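Local coordinates for protein putative alpha-ketoglutarate-dependent taurine dioxygenase (PDB 5HSX) that is probably an iron(II)- and 2-oxoglutarate-dependent dioxygenase of the TauD/TfdA family, its metal site holding a sodium ion in this crystal, at residues Phe61-Phe66 with Lys257-Ser262; Leu67-His72 with Gln287-Thr292; Asn131-Ser136 with Trp266-Thr271. All coordinates share one frame; numbering follows the deposited sequence.

Contact 1: residues Phe61-Phe66 with Lys257-Ser262; sequences FFREQF and KWQAGS
Arg63 meets the loop Lys257-Ser262 with the outer half of its side chain, from CD to the guanidinium. CB leaves the backbone facing away from that loop, and a bend at chi2 (-72°) turns the chain back over it. CD then lies 3.3 Å from Ser262 OG, and NE makes a weak, long ion pair with Glu32 OE2. At the tip, NH1 donates to Ser262 OG and, within 2° of the guanidinium plane, to Lys257 O at 2.9 Å. NH2 adds a longer bond to the same Lys257 O, so two nitrogens grip one carbonyl end-on. Gln259 NE2 sits over one guanidinium face, 3.9 Å above its plane. In the double-stranded beta-helix (cupin) core expected of this family, Lys257-Ser262 is the link between strands 253-256 and 263-267, and Arg63 follows strand 59-62, a neighbour of 263-267. A type II turn from Gln259 to Ser262 shapes the link. Gly261, at positive phi, has no side chain there, and the Phe66 ring takes the space, CE1 lying 3.6 Å from Gly261 CA. The carbonyl of Gly261 receives Gln65 N at 2.8 Å (N-H...O angle 160°). One water accepts from Glu64 N and donates to Ala260 O.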
loop_
_atom_site.group_PDB
_atom_site.type_symbol
_atom_site.label_atom_id
_atom_site.label_comp_id
_atom_site.label_asym_id
_atom_site.label_seq_id
_atom_site.Cartn_x
_atom_site.Cartn_y
_atom_site.Cartn_z
ATOM N N PHE B 61 7.484 4.606 14.452
ATOM C CA PHE B 61 8.151 5.641 13.673
ATOM C C PHE B 61 8.412 6.874 14.528
ATOM O O PHE B 61 7.589 7.245 15.370
ATOM C CB PHE B 61 7.314 6.044 12.447
ATOM C CG PHE B 61 6.951 4.896 11.550
ATOM C CD1 PHE B 61 7.876 4.375 10.656
ATOM C CD2 PHE B 61 5.678 4.345 11.593
ATOM C CE1 PHE B 61 7.537 3.322 9.815
ATOM C CE2 PHE B 61 5.328 3.293 10.756
ATOM C CZ PHE B 61 6.260 2.779 9.861
ATOM N N PHE B 62 9.559 7.511 14.294
ATOM C CA PHE B 62 9.902 8.785 14.902
ATOM C C PHE B 62 10.104 9.815 13.800
ATOM O O PHE B 62 10.473 9.472 12.671
ATOM C CB PHE B 62 11.181 8.691 15.761
ATOM C CG PHE B 62 11.152 7.594 16.801
ATOM C CD1 PHE B 62 10.785 7.867 18.113
ATOM C CD2 PHE B 62 11.512 6.292 16.467
ATOM C CE1 PHE B 62 10.769 6.851 19.079
ATOM C CE2 PHE B 62 11.496 5.280 17.419
ATOM C CZ PHE B 62 11.125 5.561 18.726
ATOM N N ARG B 63 9.858 11.079 14.134
ATOM C CA ARG B 63 10.055 12.195 13.219
ATOM C C ARG B 63 10.993 13.218 13.838
ATOM O O ARG B 63 11.064 13.360 15.063
ATOM C CB ARG B 63 8.727 12.888 12.870
ATOM C CG ARG B 63 7.669 11.996 12.258
ATOM C CD ARG B 63 8.009 11.603 10.836
ATOM N NE ARG B 63 6.841 11.063 10.149
ATOM C CZ ARG B 63 6.823 10.695 8.871
ATOM N NH1 ARG B 63 7.921 10.788 8.133
ATOM N NH2 ARG B 63 5.708 10.218 8.335
ATOM N N GLU B 64 11.710 13.940 12.974
ATOM C CA GLU B 64 12.555 15.060 13.389
ATOM C C GLU B 64 13.633 14.616 14.376
ATOM O O GLU B 64 13.928 15.311 15.351
ATOM C CB GLU B 64 11.718 16.197 13.986
ATOM C CG GLU B 64 10.713 16.807 13.036
ATOM C CD GLU B 64 11.376 17.506 11.875
ATOM O OE1 GLU B 64 11.059 17.162 10.716
ATOM O OE2 GLU B 64 12.221 18.394 12.120
ATOM N N GLN B 65 14.231 13.458 14.119
ATOM C CA GLN B 65 15.334 12.928 14.923
ATOM C C GLN B 65 16.584 12.930 14.042
ATOM O O GLN B 65 16.823 11.995 13.280
ATOM C CB GLN B 65 15.001 11.530 15.437
ATOM C CG GLN B 65 13.665 11.446 16.167
ATOM C CD GLN B 65 13.684 12.178 17.497
ATOM O OE1 GLN B 65 14.728 12.286 18.145
ATOM N NE2 GLN B 65 12.532 12.692 17.908
ATOM N N PHE B 66 17.380 13.988 14.147
ATOM C CA PHE B 66 18.561 14.163 13.305
ATOM C C PHE B 66 19.768 13.650 14.080
ATOM O O PHE B 66 20.273 14.325 14.982
ATOM C CB PHE B 66 18.698 15.622 12.885
ATOM C CG PHE B 66 17.484 16.138 12.164
ATOM C CD1 PHE B 66 17.316 15.897 10.809
ATOM C CD2 PHE B 66 16.486 16.815 12.850
ATOM C CE1 PHE B 66 16.186 16.346 10.143
ATOM C CE2 PHE B 66 15.355 17.266 12.194
ATOM C CZ PHE B 66 15.204 17.029 10.840
ATOM N N LYS B 257 5.713 7.445 4.502
ATOM C CA LYS B 257 6.392 8.407 3.649
ATOM C C LYS B 257 7.492 9.069 4.463
ATOM O O LYS B 257 7.216 9.726 5.475
ATOM C CB LYS B 257 5.428 9.449 3.082
ATOM C CG LYS B 257 6.146 10.475 2.210
ATOM C CD LYS B 257 5.162 11.361 1.468
ATOM C CE LYS B 257 5.878 12.258 0.453
ATOM N NZ LYS B 257 6.838 13.223 1.073
ATOM N N TRP B 258 8.733 8.876 4.025
ATOM C CA TRP B 258 9.896 9.354 4.757
ATOM C C TRP B 258 10.035 10.867 4.685
ATOM O O TRP B 258 9.618 11.515 3.722
ATOM C CB TRP B 258 11.170 8.712 4.209
ATOM C CG TRP B 258 11.239 7.260 4.498
ATOM C CD1 TRP B 258 10.692 6.248 3.764
ATOM C CD2 TRP B 258 11.876 6.646 5.623
ATOM N NE1 TRP B 258 10.953 5.039 4.365
ATOM C CE2 TRP B 258 11.684 5.260 5.504
ATOM C CE3 TRP B 258 12.598 7.140 6.714
ATOM C CZ2 TRP B 258 12.181 4.355 6.439
ATOM C CZ3 TRP B 258 13.099 6.242 7.638
ATOM C CH2 TRP B 258 12.881 4.862 7.500
ATOM N N GLN B 259 10.633 11.423 5.731
ATOM C CA GLN B 259 11.178 12.770 5.721
ATOM C C GLN B 259 12.577 12.698 6.309
ATOM O O GLN B 259 12.919 11.740 7.008
ATOM C CB GLN B 259 10.315 13.754 6.527
ATOM C CG GLN B 259 8.882 13.891 6.022
ATOM C CD GLN B 259 8.056 14.799 6.911
ATOM O OE1 GLN B 259 8.518 15.860 7.327
ATOM N NE2 GLN B 259 6.834 14.375 7.226
ATOM N N ALA B 260 13.390 13.713 6.019
ATOM C CA ALA B 260 14.678 13.821 6.690
ATOM C C ALA B 260 14.462 13.800 8.197
ATOM O O ALA B 260 13.543 14.439 8.716
ATOM C CB ALA B 260 15.400 15.107 6.270
ATOM N N GLY B 261 15.294 13.031 8.898
ATOM C CA GLY B 261 15.153 12.896 10.330
ATOM C C GLY B 261 14.140 11.867 10.780
ATOM O O GLY B 261 13.909 11.738 11.990
ATOM N N SER B 262 13.523 11.129 9.861
ATOM C CA SER B 262 12.585 10.095 10.277
ATOM C C SER B 262 13.325 8.810 10.622
ATOM O O SER B 262 14.426 8.549 10.128
ATOM C CB SER B 262 11.543 9.825 9.189
ATOM O OG SER B 262 10.718 10.968 8.974
HETATM O O HOH W 1 3.649 8.623 6.316
HETATM O O HOH W 2 11.457 13.488 10.106
HETATM O O HOH W 3 9.349 15.194 10.003
HETATM O O HOH W 4 12.485 16.901 8.100
HETATM O O HOH W 5 16.877 10.146 11.408
#

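Contact 2: residues Leu67-His72 with Gln287-Thr292; sequences LTHEQH and QLYRTT. With EDO (1,2-ethanediol), chain S.
Tyr289 and Thr291 present their side chains to His69 and His72 on the first turn of helix 69-77, which packs over strand 287-293 of the main sheet in what is, by family, a double-stranded beta-helix (cupin) fold. Along the strand, Gln287 contributes indirectly: its NE2 lies over the Tyr289 ring face opposite to the one that meets the helix, 3.3 Å above the plane, while donating to Leu288 O and to Ser100 OG. Tyr289 follows with CG anti to its carbonyl carbon (chi1 -63°), which turns a face of the ring to the helix, and that face receives the edge of His69 in a T-shaped pair. The centroids are 4.4 Å apart, the planes stand at 76°, and His69 CE1 sits over the centre of the tyrosine ring, 3.4 Å from Tyr289 CD1. His69 NE2 holds a water at 2.8 Å, which also makes a weak contact with Tyr289 OH, and an ethanediol molecule, probably from the crystallisation liquor, lies over one imidazole face. The backbone carbonyl of Tyr289 meets the edge of the second imidazole, His72 CE1 being 3.2 Å from Tyr289 O. Arg290 turns its side chain to the other side of the sheet, where NH1 bonds to Val320 O. Outside the pair of segments, Arg139 NH1 is hydrogen-bonded to ND1 of both His69 and His72, and His72 NE2 bonds to Ile137 O, so that ring is held at both nitrogens. Thr291 closes the contact. Its OG1 bonds to Ser76 OG on the same helix, whereas CG2 packs over the His72 face, 3.8 Å from the ring centroid and 19° off the normal.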
loop_
_atom_site.group_PDB
_atom_site.type_symbol
_atom_site.label_atom_id
_atom_site.label_comp_id
_atom_site.label_asym_id
_atom_site.label_seq_id
_atom_site.Cartn_x
_atom_site.Cartn_y
_atom_site.Cartn_z
ATOM N N LEU B 67 20.230 12.452 13.723
ATOM C CA LEU B 67 21.186 11.705 14.529
ATOM C C LEU B 67 22.534 11.565 13.832
ATOM O O LEU B 67 22.620 11.508 12.602
ATOM C CB LEU B 67 20.648 10.306 14.844
ATOM C CG LEU B 67 19.222 10.215 15.389
ATOM C CD1 LEU B 67 18.847 8.758 15.639
ATOM C CD2 LEU B 67 19.088 11.043 16.668
ATOM N N THR B 68 23.588 11.500 14.642
ATOM C CA THR B 68 24.878 11.005 14.197
ATOM C C THR B 68 24.878 9.476 14.196
ATOM O O THR B 68 24.004 8.828 14.779
ATOM C CB THR B 68 26.000 11.508 15.107
ATOM O OG1 THR B 68 25.806 10.982 16.429
ATOM C CG2 THR B 68 26.035 13.040 15.155
ATOM N N HIS B 69 25.882 8.890 13.536
ATOM C CA HIS B 69 26.042 7.438 13.592
ATOM C C HIS B 69 26.181 6.963 15.033
ATOM O O HIS B 69 25.614 5.931 15.416
ATOM C CB HIS B 69 27.265 6.994 12.781
ATOM C CG HIS B 69 27.109 7.142 11.299
ATOM N ND1 HIS B 69 25.896 7.016 10.657
ATOM C CD2 HIS B 69 28.023 7.388 10.329
ATOM C CE1 HIS B 69 26.067 7.190 9.358
ATOM N NE2 HIS B 69 27.348 7.419 9.132
ATOM N N GLU B 70 26.926 7.713 15.850
ATOM C CA GLU B 70 27.092 7.337 17.251
ATOM C C GLU B 70 25.768 7.375 18.001
ATOM O O GLU B 70 25.477 6.480 18.803
ATOM C CB GLU B 70 28.111 8.250 17.936
ATOM C CG GLU B 70 29.555 8.002 17.530
ATOM C CD GLU B 70 29.952 8.742 16.261
ATOM O OE1 GLU B 70 29.060 9.252 15.543
ATOM O OE2 GLU B 70 31.169 8.822 15.989
ATOM N N GLN B 71 24.954 8.407 17.761
ATOM C CA GLN B 71 23.667 8.489 18.445
ATOM C C GLN B 71 22.727 7.388 17.978
ATOM O O GLN B 71 21.971 6.829 18.779
ATOM C CB GLN B 71 23.046 9.868 18.229
ATOM C CG GLN B 71 23.749 10.971 19.017
ATOM C CD GLN B 71 23.472 12.363 18.460
ATOM O OE1 GLN B 71 22.999 12.514 17.331
ATOM N NE2 GLN B 71 23.773 13.386 19.255
ATOM N N HIS B 72 22.769 7.059 16.685
ATOM C CA HIS B 72 21.961 5.968 16.149
ATOM C C HIS B 72 22.339 4.642 16.808
ATOM O O HIS B 72 21.469 3.865 17.225
ATOM C CB HIS B 72 22.153 5.930 14.625
ATOM C CG HIS B 72 21.298 4.937 13.898
ATOM N ND1 HIS B 72 21.264 4.873 12.519
ATOM C CD2 HIS B 72 20.456 3.972 14.339
ATOM C CE1 HIS B 72 20.437 3.915 12.143
ATOM N NE2 HIS B 72 19.935 3.351 13.228
ATOM N N GLN B 287 19.564 8.797 1.009
ATOM C CA GLN B 287 20.579 8.214 1.879
ATOM C C GLN B 287 19.949 7.895 3.222
ATOM O O GLN B 287 19.457 8.797 3.909
ATOM C CB GLN B 287 21.771 9.157 2.067
ATOM C CG GLN B 287 22.840 8.607 3.020
ATOM C CD GLN B 287 23.633 7.455 2.419
ATOM O OE1 GLN B 287 24.279 7.606 1.384
ATOM N NE2 GLN B 287 23.594 6.303 3.072
ATOM N N LEU B 288 19.965 6.619 3.592
ATOM C CA LEU B 288 19.518 6.178 4.900
ATOM C C LEU B 288 20.621 5.342 5.529
ATOM O O LEU B 288 21.566 4.918 4.856
ATOM C CB LEU B 288 18.212 5.370 4.813
ATOM C CG LEU B 288 16.985 6.068 4.209
ATOM C CD1 LEU B 288 16.930 5.879 2.700
ATOM C CD2 LEU B 288 15.696 5.563 4.866
ATOM N N TYR B 289 20.500 5.118 6.835
ATOM C CA TYR B 289 21.430 4.262 7.560
ATOM C C TYR B 289 20.636 3.336 8.458
ATOM O O TYR B 289 19.613 3.740 9.021
ATOM C CB TYR B 289 22.432 5.075 8.389
ATOM C CG TYR B 289 23.318 5.935 7.534
ATOM C CD1 TYR B 289 24.450 5.408 6.917
ATOM C CD2 TYR B 289 23.013 7.273 7.320
ATOM C CE1 TYR B 289 25.264 6.207 6.106
ATOM C CE2 TYR B 289 23.815 8.071 6.524
ATOM C CZ TYR B 289 24.936 7.533 5.924
ATOM O OH TYR B 289 25.720 8.337 5.135
ATOM N N ARG B 290 21.102 2.092 8.576
ATOM C CA ARG B 290 20.380 1.058 9.296
ATOM C C ARG B 290 21.301 0.398 10.311
ATOM O O ARG B 290 22.486 0.176 10.047
ATOM C CB ARG B 290 19.807 -0.016 8.346
ATOM C CG ARG B 290 19.173 -1.190 9.091
ATOM C CD ARG B 290 18.431 -2.197 8.217
ATOM N NE ARG B 290 19.080 -2.494 6.947
ATOM C CZ ARG B 290 20.111 -3.319 6.782
ATOM N NH1 ARG B 290 20.657 -3.936 7.817
ATOM N NH2 ARG B 290 20.606 -3.523 5.571
ATOM N N THR B 291 20.751 0.114 11.479
ATOM C CA THR B 291 21.353 -0.813 12.425
ATOM C C THR B 291 20.384 -1.972 12.597
ATOM O O THR B 291 19.181 -1.830 12.351
ATOM C CB THR B 291 21.617 -0.148 13.775
ATOM O OG1 THR B 291 20.381 0.359 14.296
ATOM C CG2 THR B 291 22.616 1.003 13.631
ATOM N N THR B 292 20.896 -3.139 12.987
ATOM C CA THR B 292 19.988 -4.239 13.276
ATOM C C THR B 292 20.447 -4.946 14.544
ATOM O O THR B 292 21.619 -4.886 14.931
ATOM C CB THR B 292 19.832 -5.245 12.102
ATOM O OG1 THR B 292 20.891 -6.194 12.097
ATOM C CG2 THR B 292 19.814 -4.538 10.743
HETATM C C1 EDO S . 27.751 11.124 12.038
HETATM O O1 EDO S . 28.905 10.473 12.586
HETATM C C2 EDO S . 27.498 10.624 10.622
HETATM O O2 EDO S . 26.139 10.873 10.246
HETATM O O HOH W 6 28.763 8.022 6.822
#

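Contact 3: residues Asn131-Ser136 with Trp266-Thr271; sequences NPPWAS and WDNRAT
Ser136 and Trp266 form the antiparallel hydrogen-bonded pair at one end of this contact: Trp266 N donates to Ser136 O at 3.1 Å, and Ser136 N returns a bond to Trp266 O. Their side chains share one face of the sheet, where Ser136 CB rests over the six-membered ring of Trp266, 3.8 Å from its centroid. Ala135 and Asp267 form the adjoining non-hydrogen-bonded pair. Beyond them the strand of Trp266 enters a type I turn, Asp267 to Ala270, whose Asn268 N donates to Trp134 O. Asn268 ND2 bonds to Ser136 OG, 8° out of the amide plane, and weakly to Pro133 O; a weak bond from Trp266 NE1 to Asn268 OD1 helps position the amide. On the Asp267 side, Trp134 CE3 lies over a face of the Arg269 guanidinium, 3.2 Å from NH2, the two planes inclined at 43°. Asp267 positions that group: OD1 takes Arg269 N in an Asx turn and Arg269 NE from opposite faces of the carboxylate plane, while OD2 takes NH2. Farther out, Glu212 OE2 forms a salt bridge with Arg269 NH2, and His210 NE2 is hydrogen-bonded to Asp267 OD2. The pairing joins two central strands of the cupin sheet close to the metal site, occupied here by sodium: the Trp266 ring meets its ligand His273, and Ser136 OG bonds weakly to the ligand Asp125. Buried and shared between two carboxylates, Arg269 probably keeps its charge.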
loop_
_atom_site.group_PDB
_atom_site.type_symbol
_atom_site.label_atom_id
_atom_site.label_comp_id
_atom_site.label_asym_id
_atom_site.label_seq_id
_atom_site.Cartn_x
_atom_site.Cartn_y
_atom_site.Cartn_z
ATOM N N ASN B 131 19.561 -17.547 12.636
ATOM C CA ASN B 131 19.181 -16.567 13.656
ATOM C C ASN B 131 18.989 -15.200 12.998
ATOM O O ASN B 131 19.873 -14.332 13.071
ATOM C CB ASN B 131 20.228 -16.509 14.767
ATOM C CG ASN B 131 21.619 -16.206 14.241
ATOM O OD1 ASN B 131 21.987 -16.623 13.140
ATOM N ND2 ASN B 131 22.382 -15.443 15.005
ATOM N N PRO B 132 17.843 -14.965 12.361
ATOM C CA PRO B 132 17.614 -13.662 11.733
ATOM C C PRO B 132 17.572 -12.562 12.773
ATOM O O PRO B 132 17.191 -12.796 13.937
ATOM C CB PRO B 132 16.251 -13.839 11.040
ATOM C CG PRO B 132 16.100 -15.344 10.878
ATOM C CD PRO B 132 16.724 -15.900 12.128
ATOM N N PRO B 133 17.953 -11.336 12.405
ATOM C CA PRO B 133 17.903 -10.233 13.375
ATOM C C PRO B 133 16.470 -9.988 13.823
ATOM O O PRO B 133 15.531 -10.067 13.029
ATOM C CB PRO B 133 18.459 -9.036 12.587
ATOM C CG PRO B 133 18.225 -9.393 11.148
ATOM C CD PRO B 133 18.435 -10.886 11.085
ATOM N N TRP B 134 16.295 -9.712 15.115
ATOM C CA TRP B 134 14.927 -9.546 15.588
ATOM C C TRP B 134 14.352 -8.172 15.266
ATOM O O TRP B 134 13.126 -8.030 15.231
ATOM C CB TRP B 134 14.841 -9.839 17.091
ATOM C CG TRP B 134 15.284 -8.751 18.028
ATOM C CD1 TRP B 134 16.522 -8.606 18.609
ATOM C CD2 TRP B 134 14.469 -7.697 18.552
ATOM N NE1 TRP B 134 16.523 -7.514 19.452
ATOM C CE2 TRP B 134 15.278 -6.937 19.429
ATOM C CE3 TRP B 134 13.129 -7.323 18.368
ATOM C CZ2 TRP B 134 14.792 -5.821 20.111
ATOM C CZ3 TRP B 134 12.652 -6.211 19.046
ATOM C CH2 TRP B 134 13.484 -5.471 19.905
ATOM N N ALA B 135 15.194 -7.170 15.012
ATOM C CA ALA B 135 14.691 -5.828 14.751
ATOM C C ALA B 135 15.704 -5.062 13.926
ATOM O O ALA B 135 16.896 -5.385 13.911
ATOM C CB ALA B 135 14.413 -5.058 16.049
ATOM N N SER B 136 15.220 -4.018 13.264
ATOM C CA SER B 136 16.101 -3.083 12.581
ATOM C C SER B 136 15.647 -1.663 12.886
ATOM O O SER B 136 14.462 -1.412 13.128
ATOM C CB SER B 136 16.116 -3.323 11.063
ATOM O OG SER B 136 16.024 -4.708 10.753
ATOM N N TRP B 266 11.367 -1.593 13.505
ATOM C CA TRP B 266 10.389 -2.653 13.294
ATOM C C TRP B 266 10.850 -3.986 13.866
ATOM O O TRP B 266 12.048 -4.259 13.991
ATOM C CB TRP B 266 10.029 -2.838 11.813
ATOM C CG TRP B 266 11.115 -3.317 10.889
ATOM C CD1 TRP B 266 11.375 -4.610 10.531
ATOM C CD2 TRP B 266 12.021 -2.502 10.134
ATOM N NE1 TRP B 266 12.410 -4.651 9.624
ATOM C CE2 TRP B 266 12.821 -3.371 9.361
ATOM C CE3 TRP B 266 12.245 -1.126 10.051
ATOM C CZ2 TRP B 266 13.831 -2.905 8.508
ATOM C CZ3 TRP B 266 13.246 -0.662 9.194
ATOM C CH2 TRP B 266 14.031 -1.555 8.446
ATOM N N ASP B 267 9.856 -4.805 14.208
ATOM C CA ASP B 267 10.045 -6.120 14.817
ATOM C C ASP B 267 10.001 -7.152 13.693
ATOM O O ASP B 267 8.927 -7.496 13.195
ATOM C CB ASP B 267 8.964 -6.380 15.867
ATOM C CG ASP B 267 9.163 -7.698 16.609
ATOM O OD1 ASP B 267 9.986 -8.527 16.163
ATOM O OD2 ASP B 267 8.475 -7.912 17.628
ATOM N N ASN B 268 11.177 -7.652 13.301
ATOM C CA ASN B 268 11.292 -8.648 12.238
ATOM C C ASN B 268 10.682 -9.993 12.597
ATOM O O ASN B 268 10.532 -10.842 11.715
ATOM C CB ASN B 268 12.755 -8.883 11.888
ATOM C CG ASN B 268 13.340 -7.778 11.078
ATOM O OD1 ASN B 268 12.810 -7.416 10.022
ATOM N ND2 ASN B 268 14.455 -7.227 11.555
ATOM N N ARG B 269 10.372 -10.240 13.860
ATOM C CA ARG B 269 9.730 -11.497 14.184
ATOM C C ARG B 269 8.248 -11.497 13.850
ATOM O O ARG B 269 7.629 -12.569 13.859
ATOM C CB ARG B 269 9.951 -11.808 15.665
ATOM C CG ARG B 269 11.429 -11.738 16.029
ATOM C CD ARG B 269 11.639 -11.647 17.513
ATOM N NE ARG B 269 11.068 -10.421 18.052
ATOM C CZ ARG B 269 11.221 -10.023 19.313
ATOM N NH1 ARG B 269 11.951 -10.741 20.162
ATOM N NH2 ARG B 269 10.651 -8.899 19.721
ATOM N N ALA B 270 7.673 -10.329 13.536
ATOM C CA ALA B 270 6.243 -10.203 13.297
ATOM C C ALA B 270 5.910 -9.437 12.023
ATOM O O ALA B 270 4.735 -9.126 11.805
ATOM C CB ALA B 270 5.558 -9.516 14.485
ATOM N N THR B 271 6.897 -9.116 11.184
ATOM C CA THR B 271 6.635 -8.294 10.008
ATOM C C THR B 271 7.414 -8.812 8.816
ATOM O O THR B 271 8.441 -9.487 8.951
ATOM C CB THR B 271 7.020 -6.810 10.204
ATOM O OG1 THR B 271 8.430 -6.703 10.479
ATOM C CG2 THR B 271 6.212 -6.170 11.338
#

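All three contacts reach one mixed sheet. The centre of contact 3 lies about 5 Å from the chain centre, and this contact is entirely buried; the centres of contacts 1 and 2 lie about 18 and 16 Å from it, on the same side, with contact 1 partly solvated and contact 2 mostly enclosed. Strand 263-267 follows the loop of contact 1 and ends in the turn of contact 3, while strands 135-140 and 287-293, used in contacts 3 and 2, are neighbours: Thr292 CB comes 3.5 Å from Ala135 O. The chemistry differs with place. Strand pairing and a buried ion pair serve the centre, arginine-to-carbonyl bonds with bridging waters the edge, and packing of imidazoles against a tyrosine ring and a threonine methyl joins helix to sheet.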